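Local structure of Na-K-Cl cotransporter (Methanosarcina acetivorans, 3G40) at residues A[25-30]-A[62-67]; A[49-54]-A[81-86]; A[160-165]-A[213-218]; A[197-202]-A[230-235]. The protein probably carries chloride together with monatomic cations across the membrane, the part described here being its C-terminal cytoplasmic domain. All blocks are in the same frame, centred on the assembly; numbering follows the deposited sequence.

Interaction 1 of 4, residues A[25-30]-A[62-67]; sequences VPVEDP and ENLLSQ
The flat amide of Gln67 lies broadside against the ring of Pro30, whose CB sits over one amide face, 3.6 Å from OE1 and 3.7 Å from CD of Gln67. A second pair of flat groups, the carboxylates of Asp29 and Glu62, are turned 37° against each other, with Asp29 OD1 and Glu62 OE1 4.0 Å apart. In this alpha/beta fold the residues leaving strand 22-27 and entering helix 30-44 thus meet the start of helix 64-77. The two acids would probably repel mildly. Asp29 OD1, however, caps helix 30-44 at Arg31 N, and Asp29 also packs on Gln149 of the second subunit. Glu28 sends its own carboxylate to a salt bridge with Arg123, but its carbonyl O remains in the contact, 3.4 Å from Glu62 CG. Glu62 bends at chi2 (-70°), which brings its carboxylate back over Pro30 CD. Leu64 crosses the proline ring at about a right angle and presses CD2 to 3.4 Å from Pro30 CG, a tight carbon contact. Its other branch turns to the strand end, where CD1 of Leu64 stands 3.6 Å from Val27 O.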
loop_
_atom_site.group_PDB
_atom_site.type_symbol
_atom_site.label_atom_id
_atom_site.label_comp_id
_atom_site.label_asym_id
_atom_site.label_seq_id
_atom_site.Cartn_x
_atom_site.Cartn_y
_atom_site.Cartn_z
ATOM N N VAL A 25 17.533 -7.710 3.201
ATOM C CA VAL A 25 16.799 -6.906 2.235
ATOM C C VAL A 25 17.730 -5.930 1.505
ATOM O O VAL A 25 18.109 -4.897 2.054
ATOM C CB VAL A 25 15.673 -6.102 2.939
ATOM C CG1 VAL A 25 14.850 -5.314 1.921
ATOM C CG2 VAL A 25 14.780 -7.031 3.778
ATOM N N PRO A 26 18.083 -6.242 0.250
ATOM C CA PRO A 26 18.865 -5.269 -0.517
ATOM C C PRO A 26 18.020 -4.041 -0.821
ATOM O O PRO A 26 16.831 -4.172 -1.137
ATOM C CB PRO A 26 19.200 -6.008 -1.816
ATOM C CG PRO A 26 18.746 -7.438 -1.619
ATOM C CD PRO A 26 17.720 -7.430 -0.539
ATOM N N VAL A 27 18.625 -2.863 -0.715
ATOM C CA VAL A 27 17.936 -1.615 -0.969
ATOM C C VAL A 27 18.760 -0.741 -1.911
ATOM O O VAL A 27 19.888 -0.364 -1.590
ATOM C CB VAL A 27 17.719 -0.843 0.331
ATOM C CG1 VAL A 27 17.070 0.501 0.042
ATOM C CG2 VAL A 27 16.882 -1.660 1.299
ATOM N N GLU A 28 18.205 -0.432 -3.077
ATOM C CA GLU A 28 18.835 0.522 -3.982
ATOM C C GLU A 28 18.093 1.847 -3.897
ATOM O O GLU A 28 18.686 2.918 -3.967
ATOM C CB GLU A 28 18.810 -0.006 -5.415
ATOM C CG GLU A 28 19.467 -1.359 -5.569
ATOM C CD GLU A 28 19.803 -1.684 -7.013
ATOM O OE1 GLU A 28 20.227 -2.827 -7.278
ATOM O OE2 GLU A 28 19.650 -0.798 -7.880
ATOM N N ASP A 29 16.785 1.765 -3.696
ATOM C CA ASP A 29 15.926 2.944 -3.704
ATOM C C ASP A 29 15.104 2.948 -2.423
ATOM O O ASP A 29 14.263 2.068 -2.233
ATOM C CB ASP A 29 14.997 2.889 -4.932
ATOM C CG ASP A 29 13.957 4.012 -4.947
ATOM O OD1 ASP A 29 14.049 4.927 -4.108
ATOM O OD2 ASP A 29 13.043 3.977 -5.804
ATOM N N PRO A 30 15.338 3.940 -1.547
ATOM C CA PRO A 30 14.697 3.983 -0.229
ATOM C C PRO A 30 13.183 4.171 -0.323
ATOM O O PRO A 30 12.478 3.829 0.625
ATOM C CB PRO A 30 15.329 5.215 0.433
ATOM C CG PRO A 30 16.539 5.504 -0.362
ATOM C CD PRO A 30 16.248 5.080 -1.749
ATOM N N GLU A 62 20.899 8.323 -3.925
ATOM C CA GLU A 62 19.665 8.165 -3.164
ATOM C C GLU A 62 19.904 8.521 -1.703
ATOM O O GLU A 62 18.999 8.439 -0.872
ATOM C CB GLU A 62 19.158 6.726 -3.270
ATOM C CG GLU A 62 19.040 6.204 -4.694
ATOM C CD GLU A 62 17.922 6.870 -5.475
ATOM O OE1 GLU A 62 17.054 7.509 -4.843
ATOM O OE2 GLU A 62 17.908 6.747 -6.720
ATOM N N ASN A 63 21.133 8.930 -1.403
ATOM C CA ASN A 63 21.559 9.186 -0.033
ATOM C C ASN A 63 21.067 8.116 0.938
ATOM O O ASN A 63 20.382 8.409 1.916
ATOM C CB ASN A 63 21.125 10.574 0.436
ATOM C CG ASN A 63 22.068 11.148 1.477
ATOM O OD1 ASN A 63 22.993 10.473 1.935
ATOM N ND2 ASN A 63 21.844 12.405 1.852
ATOM N N LEU A 64 21.416 6.871 0.650
ATOM C CA LEU A 64 21.112 5.770 1.544
ATOM C C LEU A 64 21.676 6.021 2.941
ATOM O O LEU A 64 21.104 5.573 3.932
ATOM C CB LEU A 64 21.660 4.464 0.969
ATOM C CG LEU A 64 21.001 4.030 -0.342
ATOM C CD1 LEU A 64 21.620 2.745 -0.863
ATOM C CD2 LEU A 64 19.519 3.863 -0.135
ATOM N N LEU A 65 22.783 6.762 3.025
ATOM C CA LEU A 65 23.437 6.988 4.310
ATOM C C LEU A 65 22.530 7.749 5.265
ATOM O O LEU A 65 22.582 7.542 6.478
ATOM C CB LEU A 65 24.779 7.727 4.129
ATOM C CG LEU A 65 25.818 7.566 5.247
ATOM C CD1 LEU A 65 26.310 6.120 5.350
ATOM C CD2 LEU A 65 26.999 8.510 5.031
ATOM N N SER A 66 21.693 8.624 4.714
ATOM C CA SER A 66 20.748 9.393 5.519
ATOM C C SER A 66 19.454 8.632 5.832
ATOM O O SER A 66 18.894 8.756 6.924
ATOM C CB SER A 66 20.407 10.700 4.808
ATOM O OG SER A 66 21.571 11.481 4.605
ATOM N N GLN A 67 18.983 7.840 4.875
ATOM C CA GLN A 67 17.662 7.222 4.988
ATOM C C GLN A 67 17.645 5.848 5.663
ATOM O O GLN A 67 16.725 5.542 6.421
ATOM C CB GLN A 67 16.995 7.136 3.611
ATOM C CG GLN A 67 16.801 8.487 2.943
ATOM C CD GLN A 67 15.578 8.524 2.044
ATOM O OE1 GLN A 67 14.502 8.044 2.414
ATOM N NE2 GLN A 67 15.732 9.106 0.860
#

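Interaction 2 of 4, residues A[49-54]-A[81-86]; sequences SVKLLG and FSSWTI
Ser49 starts the ladder beside Phe81, with Ser49 CB 3.8 Å from Phe81 CB. Its OG turns to Asn22 on the neighbouring strand. From here strands 49-54 and 81-86 run parallel, 9° apart, as the two arms of a beta-alpha-beta crossover through helix 64-77. Val50 donates its N-H to Phe81 O, and its own carbonyl O is gripped twice, by Ser83 N at 3.2 Å and by Ser82 OG at 2.8 Å. The Ser82 hydroxyl stands opposite its backbone N (chi1 -168°), a setting that swings it to this carbonyl and also lets it hydrogen-bond Ser72 OG of the helix. Lys51, on the face shared with Ser83 and Thr85, curls by bends at chi3 and chi4 around the Ser83 hydroxyl, with Lys51 CG and CE each 3.6 Å from Ser83 OG, and brings NZ to 4.1 Å from Thr85 CG2. Cutting this chain back to an alanine here would probably strip the Ser83 hydroxyl of the methylenes curled round it. Leu52, on the other face, lays CB against Trp84 CB; its N bonds Ser83 O nearly straight (168° at the hydrogen), and its O receives Thr85 N. Leu53 lies alongside Thr85, CD1 to CG2 only 3.5 Å. Gly54 N closes the ladder on Thr85 O at 2.8 Å. Five of the six hydrogen bonds across the pair join main chain to main chain; the sixth comes from Ser82 OG, which is also tied to Ser72 and so links strand and helix.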
loop_
_atom_site.group_PDB
_atom_site.type_symbol
_atom_site.label_atom_id
_atom_site.label_comp_id
_atom_site.label_asym_id
_atom_site.label_seq_id
_atom_site.Cartn_x
_atom_site.Cartn_y
_atom_site.Cartn_z
ATOM N N SER A 49 13.685 -10.294 12.301
ATOM C CA SER A 49 14.610 -9.183 12.037
ATOM C C SER A 49 14.733 -8.806 10.572
ATOM O O SER A 49 14.450 -9.610 9.687
ATOM C CB SER A 49 16.004 -9.469 12.604
ATOM O OG SER A 49 16.649 -10.493 11.867
ATOM N N VAL A 50 15.200 -7.580 10.341
ATOM C CA VAL A 50 15.396 -7.052 9.002
ATOM C C VAL A 50 16.782 -6.389 8.896
ATOM O O VAL A 50 17.052 -5.408 9.578
ATOM C CB VAL A 50 14.330 -5.999 8.665
ATOM C CG1 VAL A 50 14.617 -5.373 7.317
ATOM C CG2 VAL A 50 12.897 -6.633 8.681
ATOM N N LYS A 51 17.647 -6.939 8.050
ATOM C CA LYS A 51 18.920 -6.309 7.738
ATOM C C LYS A 51 18.821 -5.554 6.418
ATOM O O LYS A 51 18.603 -6.149 5.369
ATOM C CB LYS A 51 20.038 -7.349 7.655
ATOM C CG LYS A 51 21.419 -6.725 7.453
ATOM C CD LYS A 51 22.512 -7.765 7.665
ATOM C CE LYS A 51 23.590 -7.253 8.623
ATOM N NZ LYS A 51 24.021 -5.862 8.322
ATOM N N LEU A 52 18.970 -4.235 6.482
ATOM C CA LEU A 52 18.932 -3.428 5.279
ATOM C C LEU A 52 20.318 -3.359 4.661
ATOM O O LEU A 52 21.239 -2.847 5.272
ATOM C CB LEU A 52 18.422 -2.039 5.613
ATOM C CG LEU A 52 17.063 -2.064 6.300
ATOM C CD1 LEU A 52 16.671 -0.681 6.772
ATOM C CD2 LEU A 52 15.958 -2.678 5.363
ATOM N N LEU A 53 20.458 -3.908 3.456
ATOM C CA LEU A 53 21.725 -3.916 2.742
ATOM C C LEU A 53 21.667 -2.878 1.635
ATOM O O LEU A 53 21.137 -3.136 0.545
ATOM C CB LEU A 53 22.012 -5.305 2.166
ATOM C CG LEU A 53 23.265 -5.465 1.298
ATOM C CD1 LEU A 53 24.513 -5.153 2.094
ATOM C CD2 LEU A 53 23.345 -6.876 0.735
ATOM N N GLY A 54 22.178 -1.690 1.943
ATOM C CA GLY A 54 22.155 -0.577 1.021
ATOM C C GLY A 54 23.161 -0.742 -0.091
ATOM O O GLY A 54 24.363 -0.913 0.153
ATOM N N PHE A 81 13.606 -6.484 15.117
ATOM C CA PHE A 81 15.037 -6.167 15.238
ATOM C C PHE A 81 15.560 -5.725 13.876
ATOM O O PHE A 81 15.061 -6.171 12.838
ATOM C CB PHE A 81 15.797 -7.386 15.735
ATOM C CG PHE A 81 15.421 -7.802 17.123
ATOM C CD1 PHE A 81 14.818 -9.037 17.354
ATOM C CD2 PHE A 81 15.661 -6.958 18.201
ATOM C CE1 PHE A 81 14.474 -9.427 18.632
ATOM C CE2 PHE A 81 15.319 -7.336 19.487
ATOM C CZ PHE A 81 14.727 -8.575 19.710
ATOM N N SER A 82 16.566 -4.849 13.864
ATOM C CA SER A 82 17.030 -4.347 12.593
ATOM C C SER A 82 18.468 -3.840 12.633
ATOM O O SER A 82 18.958 -3.375 13.670
ATOM C CB SER A 82 16.118 -3.216 12.109
ATOM O OG SER A 82 16.398 -2.913 10.758
ATOM N N SER A 83 19.120 -3.918 11.487
ATOM C CA SER A 83 20.453 -3.346 11.330
ATOM C C SER A 83 20.562 -2.882 9.880
ATOM O O SER A 83 19.691 -3.171 9.060
ATOM C CB SER A 83 21.512 -4.403 11.648
ATOM O OG SER A 83 21.350 -5.538 10.815
ATOM N N TRP A 84 21.611 -2.139 9.559
ATOM C CA TRP A 84 21.759 -1.656 8.206
ATOM C C TRP A 84 23.246 -1.564 7.898
ATOM O O TRP A 84 24.079 -1.423 8.797
ATOM C CB TRP A 84 21.090 -0.277 8.047
ATOM C CG TRP A 84 21.692 0.774 8.927
ATOM C CD1 TRP A 84 21.353 1.058 10.218
ATOM C CD2 TRP A 84 22.752 1.682 8.578
ATOM N NE1 TRP A 84 22.150 2.078 10.698
ATOM C CE2 TRP A 84 23.011 2.479 9.712
ATOM C CE3 TRP A 84 23.508 1.888 7.422
ATOM C CZ2 TRP A 84 24.000 3.483 9.725
ATOM C CZ3 TRP A 84 24.503 2.886 7.439
ATOM C CH2 TRP A 84 24.723 3.670 8.578
ATOM N N THR A 85 23.582 -1.684 6.627
ATOM C CA THR A 85 24.953 -1.412 6.201
ATOM C C THR A 85 24.830 -0.825 4.806
ATOM O O THR A 85 23.771 -0.927 4.177
ATOM C CB THR A 85 25.808 -2.693 6.182
ATOM O OG1 THR A 85 27.164 -2.364 5.865
ATOM C CG2 THR A 85 25.299 -3.661 5.140
ATOM N N ILE A 86 25.891 -0.195 4.324
ATOM C CA ILE A 86 25.890 0.329 2.968
ATOM C C ILE A 86 27.025 -0.258 2.130
ATOM O O ILE A 86 28.199 -0.207 2.513
ATOM C CB ILE A 86 25.920 1.863 2.942
ATOM C CG1 ILE A 86 24.711 2.411 3.694
ATOM C CG2 ILE A 86 25.939 2.368 1.510
ATOM C CD1 ILE A 86 24.329 3.804 3.303
#

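Interaction 3 of 4, residues A[160-165]-A[213-218]; sequences LWIENR and NFLQSL
Ile162 is the main bump of this contact, its CD1 methyl pushing into a hollow on helix 205-222 between Leu215 and Leu218. The fit is close: Ile162 CD1 lies 3.4 Å from Leu215 CD2, tighter than usual for two carbons, and 3.7 Å from Leu218 CD2. The two leucines meet it differently. Leu215 slides past in the opposite direction, whereas Leu218 reaches toward the isoleucine tip to tip. The second branch, Ile162 CG2, approaches the Phe214 ring obliquely, 4.1 Å from CE2. With CG1 placed opposite the carbonyl carbon (chi1 -65°) and the chain extended beyond, Ile162 sends CG2 to Phe214 and CD1 to the two leucines. Arg165 supplies a second, flatter bump. Its CD sits over one face of the Phe214 ring, 3.9 Å from the centroid and 24° off the normal, a CH-pi contact offset toward the rim. A bend at chi3 then turns the guanidinium until its plane is within 6° of the ring plane, with NE 3.6 Å from Phe214 CZ. In the alpha/beta fold this joins the chain leaving strand 157-161 to a helix packed on the sheet; Leu182 of helix 179-192 also touches Leu218, and Trp169 meets the Phe214 ring. No hydrogen bond crosses between the two segments, leaving dispersion and shape to hold them. The arginine lays its CD methylene on the ring while the guanidinium runs on past the rim near Phe214 CZ, where NH1 can donate to Leu175 O.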
loop_
_atom_site.group_PDB
_atom_site.type_symbol
_atom_site.label_atom_id
_atom_site.label_comp_id
_atom_site.label_asym_id
_atom_site.label_seq_id
_atom_site.Cartn_x
_atom_site.Cartn_y
_atom_site.Cartn_z
ATOM N N LEU A 160 -2.515 -20.024 -0.118
ATOM C CA LEU A 160 -1.233 -20.729 -0.195
ATOM C C LEU A 160 -1.399 -21.821 -1.252
ATOM O O LEU A 160 -2.212 -22.736 -1.082
ATOM C CB LEU A 160 -0.907 -21.377 1.151
ATOM C CG LEU A 160 0.494 -21.650 1.682
ATOM C CD1 LEU A 160 0.444 -23.032 2.288
ATOM C CD2 LEU A 160 1.684 -21.471 0.674
ATOM N N TRP A 161 -0.641 -21.715 -2.340
ATOM C CA TRP A 161 -0.685 -22.683 -3.423
ATOM C C TRP A 161 0.299 -23.808 -3.176
ATOM O O TRP A 161 1.505 -23.592 -3.092
ATOM C CB TRP A 161 -0.381 -22.004 -4.761
ATOM C CG TRP A 161 -1.465 -21.095 -5.185
ATOM C CD1 TRP A 161 -1.621 -19.785 -4.838
ATOM C CD2 TRP A 161 -2.595 -21.436 -6.001
ATOM N NE1 TRP A 161 -2.766 -19.281 -5.408
ATOM C CE2 TRP A 161 -3.380 -20.275 -6.127
ATOM C CE3 TRP A 161 -3.005 -22.605 -6.650
ATOM C CZ2 TRP A 161 -4.558 -20.248 -6.878
ATOM C CZ3 TRP A 161 -4.175 -22.577 -7.396
ATOM C CH2 TRP A 161 -4.936 -21.410 -7.503
ATOM N N ILE A 162 -0.231 -25.017 -3.070
ATOM C CA ILE A 162 0.575 -26.185 -2.779
ATOM C C ILE A 162 0.716 -27.033 -4.034
ATOM O O ILE A 162 -0.278 -27.447 -4.624
ATOM C CB ILE A 162 -0.060 -26.978 -1.636
ATOM C CG1 ILE A 162 -0.013 -26.121 -0.368
ATOM C CG2 ILE A 162 0.637 -28.308 -1.451
ATOM C CD1 ILE A 162 -0.741 -26.696 0.804
ATOM N N GLU A 163 1.958 -27.261 -4.450
ATOM C CA GLU A 163 2.250 -27.937 -5.708
ATOM C C GLU A 163 1.752 -29.373 -5.705
ATOM O O GLU A 163 1.774 -30.047 -4.674
ATOM C CB GLU A 163 3.758 -27.916 -5.998
ATOM C CG GLU A 163 4.332 -26.522 -6.247
ATOM C CD GLU A 163 3.674 -25.823 -7.425
ATOM O OE1 GLU A 163 3.237 -26.520 -8.370
ATOM O OE2 GLU A 163 3.589 -24.575 -7.405
ATOM N N ASN A 164 1.302 -29.836 -6.868
ATOM C CA ASN A 164 0.864 -31.215 -7.015
ATOM C C ASN A 164 1.943 -32.155 -6.493
ATOM O O ASN A 164 3.095 -32.099 -6.927
ATOM C CB ASN A 164 0.554 -31.521 -8.479
ATOM C CG ASN A 164 -0.258 -32.796 -8.656
ATOM O OD1 ASN A 164 -0.839 -33.321 -7.703
ATOM N ND2 ASN A 164 -0.306 -33.295 -9.886
ATOM N N ARG A 165 1.572 -33.007 -5.545
ATOM C CA ARG A 165 2.530 -33.922 -4.940
ATOM C C ARG A 165 2.350 -35.350 -5.458
ATOM O O ARG A 165 3.142 -35.833 -6.267
ATOM C CB ARG A 165 2.401 -33.883 -3.418
ATOM C CG ARG A 165 2.624 -32.501 -2.826
ATOM C CD ARG A 165 2.386 -32.509 -1.330
ATOM N NE ARG A 165 3.392 -33.289 -0.618
ATOM C CZ ARG A 165 4.557 -32.792 -0.208
ATOM N NH1 ARG A 165 4.853 -31.521 -0.450
ATOM N NH2 ARG A 165 5.424 -33.562 0.437
ATOM N N ASN A 213 -7.142 -34.783 1.510
ATOM C CA ASN A 213 -6.798 -35.348 2.736
ATOM C C ASN A 213 -5.461 -34.766 3.213
ATOM O O ASN A 213 -5.341 -34.578 4.230
ATOM C CB ASN A 213 -6.766 -36.878 2.721
ATOM C CG ASN A 213 -8.153 -37.530 2.511
ATOM O OD1 ASN A 213 -9.132 -37.062 2.753
ATOM N ND2 ASN A 213 -8.092 -38.613 2.123
ATOM N N PHE A 214 -4.525 -34.602 2.325
ATOM C CA PHE A 214 -3.241 -34.002 2.663
ATOM C C PHE A 214 -3.414 -32.587 3.215
ATOM O O PHE A 214 -2.853 -32.261 4.255
ATOM C CB PHE A 214 -2.318 -34.019 1.447
ATOM C CG PHE A 214 -1.047 -33.260 1.646
ATOM C CD1 PHE A 214 0.042 -33.855 2.268
ATOM C CD2 PHE A 214 -0.937 -31.954 1.209
ATOM C CE1 PHE A 214 1.223 -33.146 2.460
ATOM C CE2 PHE A 214 0.257 -31.236 1.401
ATOM C CZ PHE A 214 1.328 -31.846 2.021
ATOM N N LEU A 215 -4.208 -31.759 2.533
ATOM C CA LEU A 215 -4.461 -30.390 2.987
ATOM C C LEU A 215 -5.144 -30.324 4.356
ATOM O O LEU A 215 -4.778 -29.503 5.202
ATOM C CB LEU A 215 -5.277 -29.611 1.954
ATOM C CG LEU A 215 -4.619 -29.487 0.573
ATOM C CD1 LEU A 215 -5.431 -28.556 -0.326
ATOM C CD2 LEU A 215 -3.178 -29.017 0.687
ATOM N N GLN A 216 -6.136 -31.176 4.577
ATOM C CA GLN A 216 -6.793 -31.225 5.885
ATOM C C GLN A 216 -5.781 -31.646 6.966
ATOM O O GLN A 216 -5.810 -31.146 8.094
ATOM C CB GLN A 216 -7.993 -32.176 5.879
ATOM C CG GLN A 216 -9.183 -31.719 5.013
ATOM C CD GLN A 216 -10.010 -30.606 5.641
ATOM O OE1 GLN A 216 -9.561 -29.923 6.562
ATOM N NE2 GLN A 216 -11.228 -30.412 5.132
ATOM N N SER A 217 -4.897 -32.575 6.623
ATOM C CA SER A 217 -3.902 -33.052 7.585
ATOM C C SER A 217 -2.876 -31.981 7.921
ATOM O O SER A 217 -2.463 -31.842 9.080
ATOM C CB SER A 217 -3.192 -34.301 7.065
ATOM O OG SER A 217 -4.122 -35.357 6.957
ATOM N N LEU A 218 -2.459 -31.250 6.895
ATOM C CA LEU A 218 -1.505 -30.157 7.055
ATOM C C LEU A 218 -2.076 -29.104 7.992
ATOM O O LEU A 218 -1.410 -28.679 8.934
ATOM C CB LEU A 218 -1.189 -29.538 5.695
ATOM C CG LEU A 218 -0.066 -28.516 5.593
ATOM C CD1 LEU A 218 1.252 -29.194 5.921
ATOM C CD2 LEU A 218 -0.042 -27.932 4.193
#

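Interaction 4 of 4, residues A[197-202]-A[230-235]; sequences SFMTFA and QVLREN
Thr200 and Val231 lie side by side at the apolar centre, their CG2 methyls 3.9 Å apart, and Val231 CG1 extends the patch to Ala202 CB at 4.0 Å. On the opposite face of the sheet Met199, bent at chi2 and chi3, lies along Gln230 and brings CE to 3.8 Å from Leu232 CD1. Beyond it stands Phe201, whose chi1 of 49° places the ring beside residues 233-235. Asn235 CA sits over one ring face, 4.3 Å from the centroid, in a CH-pi contact. An alanine in place of Phe201 would probably leave Asn235 CA without that aromatic face and set this loop freer to shift. The two strands are the parallel arms of a beta-alpha-beta unit whose helix, 205-222, covers the Thr200 face through Ala211 and Leu215. Among the polar groups, Thr200 OG1 hydrogen-bonds Ile162 O, on the far side of strand 195-201 from residues 230-235. Main-chain bonds make the ladder: Gln230 N gives to Phe198 O, Thr200 N to Gln230 O, and Leu232 N to Thr200 O at 2.7 Å with 170° at the hydrogen. At the outer end Ala202 N reaches Leu232 O, longer at 3.2 Å and more bent at 148°.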
loop_
_atom_site.group_PDB
_atom_site.type_symbol
_atom_site.label_atom_id
_atom_site.label_comp_id
_atom_site.label_asym_id
_atom_site.label_seq_id
_atom_site.Cartn_x
_atom_site.Cartn_y
_atom_site.Cartn_z
ATOM N N SER A 197 -6.575 -19.766 2.750
ATOM C CA SER A 197 -7.010 -20.968 2.017
ATOM C C SER A 197 -5.807 -21.714 1.480
ATOM O O SER A 197 -4.816 -21.101 1.080
ATOM C CB SER A 197 -7.932 -20.640 0.829
ATOM O OG SER A 197 -9.095 -19.949 1.221
ATOM N N PHE A 198 -5.900 -23.043 1.472
ATOM C CA PHE A 198 -4.910 -23.881 0.808
ATOM C C PHE A 198 -5.481 -24.267 -0.550
ATOM O O PHE A 198 -6.595 -24.794 -0.632
ATOM C CB PHE A 198 -4.652 -25.173 1.591
ATOM C CG PHE A 198 -3.942 -24.990 2.898
ATOM C CD1 PHE A 198 -3.863 -26.046 3.796
ATOM C CD2 PHE A 198 -3.344 -23.781 3.234
ATOM C CE1 PHE A 198 -3.208 -25.907 5.000
ATOM C CE2 PHE A 198 -2.684 -23.636 4.448
ATOM C CZ PHE A 198 -2.607 -24.691 5.322
ATOM N N MET A 199 -4.710 -24.011 -1.601
ATOM C CA MET A 199 -5.108 -24.298 -2.977
ATOM C C MET A 199 -4.172 -25.337 -3.595
ATOM O O MET A 199 -2.951 -25.257 -3.455
ATOM C CB MET A 199 -5.044 -23.015 -3.812
ATOM C CG MET A 199 -5.719 -21.799 -3.159
ATOM S SD MET A 199 -7.509 -21.873 -3.253
ATOM C CE MET A 199 -7.695 -22.351 -4.957
ATOM N N THR A 200 -4.734 -26.324 -4.284
ATOM C CA THR A 200 -3.892 -27.241 -5.038
ATOM C C THR A 200 -4.652 -27.736 -6.272
ATOM O O THR A 200 -5.743 -27.263 -6.557
ATOM C CB THR A 200 -3.392 -28.424 -4.176
ATOM O OG1 THR A 200 -2.294 -29.073 -4.834
ATOM C CG2 THR A 200 -4.512 -29.436 -3.939
ATOM N N PHE A 201 -4.058 -28.659 -7.012
ATOM C CA PHE A 201 -4.700 -29.195 -8.217
ATOM C C PHE A 201 -4.372 -30.671 -8.347
ATOM O O PHE A 201 -3.389 -31.146 -7.775
ATOM C CB PHE A 201 -4.214 -28.439 -9.452
ATOM C CG PHE A 201 -2.727 -28.305 -9.510
ATOM C CD1 PHE A 201 -1.969 -29.193 -10.253
ATOM C CD2 PHE A 201 -2.082 -27.310 -8.794
ATOM C CE1 PHE A 201 -0.591 -29.077 -10.297
ATOM C CE2 PHE A 201 -0.706 -27.190 -8.829
ATOM C CZ PHE A 201 0.041 -28.077 -9.581
ATOM N N ALA A 202 -5.206 -31.399 -9.093
ATOM C CA ALA A 202 -5.038 -32.831 -9.241
ATOM C C ALA A 202 -5.638 -33.260 -10.576
ATOM O O ALA A 202 -6.667 -32.721 -10.990
ATOM C CB ALA A 202 -5.721 -33.549 -8.097
ATOM N N GLN A 230 -9.174 -25.917 -1.303
ATOM C CA GLN A 230 -9.684 -26.103 -2.658
ATOM C C GLN A 230 -8.752 -27.007 -3.438
ATOM O O GLN A 230 -7.556 -26.754 -3.518
ATOM C CB GLN A 230 -9.802 -24.771 -3.396
ATOM C CG GLN A 230 -10.983 -23.926 -2.986
ATOM C CD GLN A 230 -11.204 -22.746 -3.921
ATOM O OE1 GLN A 230 -11.091 -22.873 -5.143
ATOM N NE2 GLN A 230 -11.524 -21.590 -3.347
ATOM N N VAL A 231 -9.296 -28.068 -4.013
ATOM C CA VAL A 231 -8.533 -28.878 -4.944
ATOM C C VAL A 231 -9.100 -28.605 -6.333
ATOM O O VAL A 231 -10.252 -28.952 -6.620
ATOM C CB VAL A 231 -8.628 -30.385 -4.607
ATOM C CG1 VAL A 231 -7.859 -31.201 -5.623
ATOM C CG2 VAL A 231 -8.101 -30.660 -3.206
ATOM N N LEU A 232 -8.295 -27.977 -7.186
ATOM C CA LEU A 232 -8.747 -27.515 -8.496
ATOM C C LEU A 232 -8.532 -28.554 -9.592
ATOM O O LEU A 232 -7.678 -29.442 -9.481
ATOM C CB LEU A 232 -8.037 -26.208 -8.886
ATOM C CG LEU A 232 -8.263 -25.012 -7.960
ATOM C CD1 LEU A 232 -7.473 -23.802 -8.441
ATOM C CD2 LEU A 232 -9.753 -24.684 -7.848
ATOM N N ARG A 233 -9.319 -28.426 -10.656
ATOM C CA ARG A 233 -9.198 -29.300 -11.814
ATOM C C ARG A 233 -7.961 -28.923 -12.628
ATOM O O ARG A 233 -7.310 -29.778 -13.221
ATOM C CB ARG A 233 -10.454 -29.183 -12.684
ATOM C CG ARG A 233 -10.577 -30.232 -13.770
ATOM C CD ARG A 233 -11.229 -31.490 -13.228
ATOM N NE ARG A 233 -11.561 -32.440 -14.286
ATOM C CZ ARG A 233 -12.215 -33.578 -14.082
ATOM N NH1 ARG A 233 -12.608 -33.905 -12.857
ATOM N NH2 ARG A 233 -12.478 -34.386 -15.100
ATOM N N GLU A 234 -7.620 -27.640 -12.636
ATOM C CA GLU A 234 -6.537 -27.164 -13.493
ATOM C C GLU A 234 -5.404 -26.488 -12.728
ATOM O O GLU A 234 -5.622 -25.872 -11.684
ATOM C CB GLU A 234 -7.079 -26.201 -14.551
ATOM C CG GLU A 234 -8.243 -26.758 -15.354
ATOM C CD GLU A 234 -9.040 -25.671 -16.049
ATOM O OE1 GLU A 234 -8.460 -24.609 -16.364
ATOM O OE2 GLU A 234 -10.251 -25.882 -16.281
ATOM N N ASN A 235 -4.196 -26.627 -13.265
ATOM C CA ASN A 235 -3.014 -25.933 -12.783
ATOM C C ASN A 235 -3.217 -24.423 -12.859
ATOM O O ASN A 235 -3.854 -23.930 -13.790
ATOM C CB ASN A 235 -1.826 -26.338 -13.652
ATOM C CG ASN A 235 -0.502 -25.967 -13.044
ATOM O OD1 ASN A 235 0.285 -25.238 -13.643
ATOM N ND2 ASN A 235 -0.242 -26.466 -11.847
#

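Overall arrangement
The four contacts form two pairs at opposite ends of one mixed ten-stranded sheet. Interactions 1 and 2 lie in the first family region of the domain, with centres about 10 Å apart; helix 64-77, whose start belongs to interaction 1, connects the two strands of interaction 2, and their segments alternate along the chain. Interactions 3 and 4 follow in the second region, centres about 9 Å apart, linked through helix 205-222 and the neighbouring strands 157-161 and 195-201. Between the pairs, centres are about 34 to 40 Å apart, and nothing touches. Interactions 2 and 4 are parallel pairings at the two outermost strands of the chain, 81-86 and 228-232. Each end of the sheet is thus formed by a beta-alpha-beta unit with a parallel edge strand.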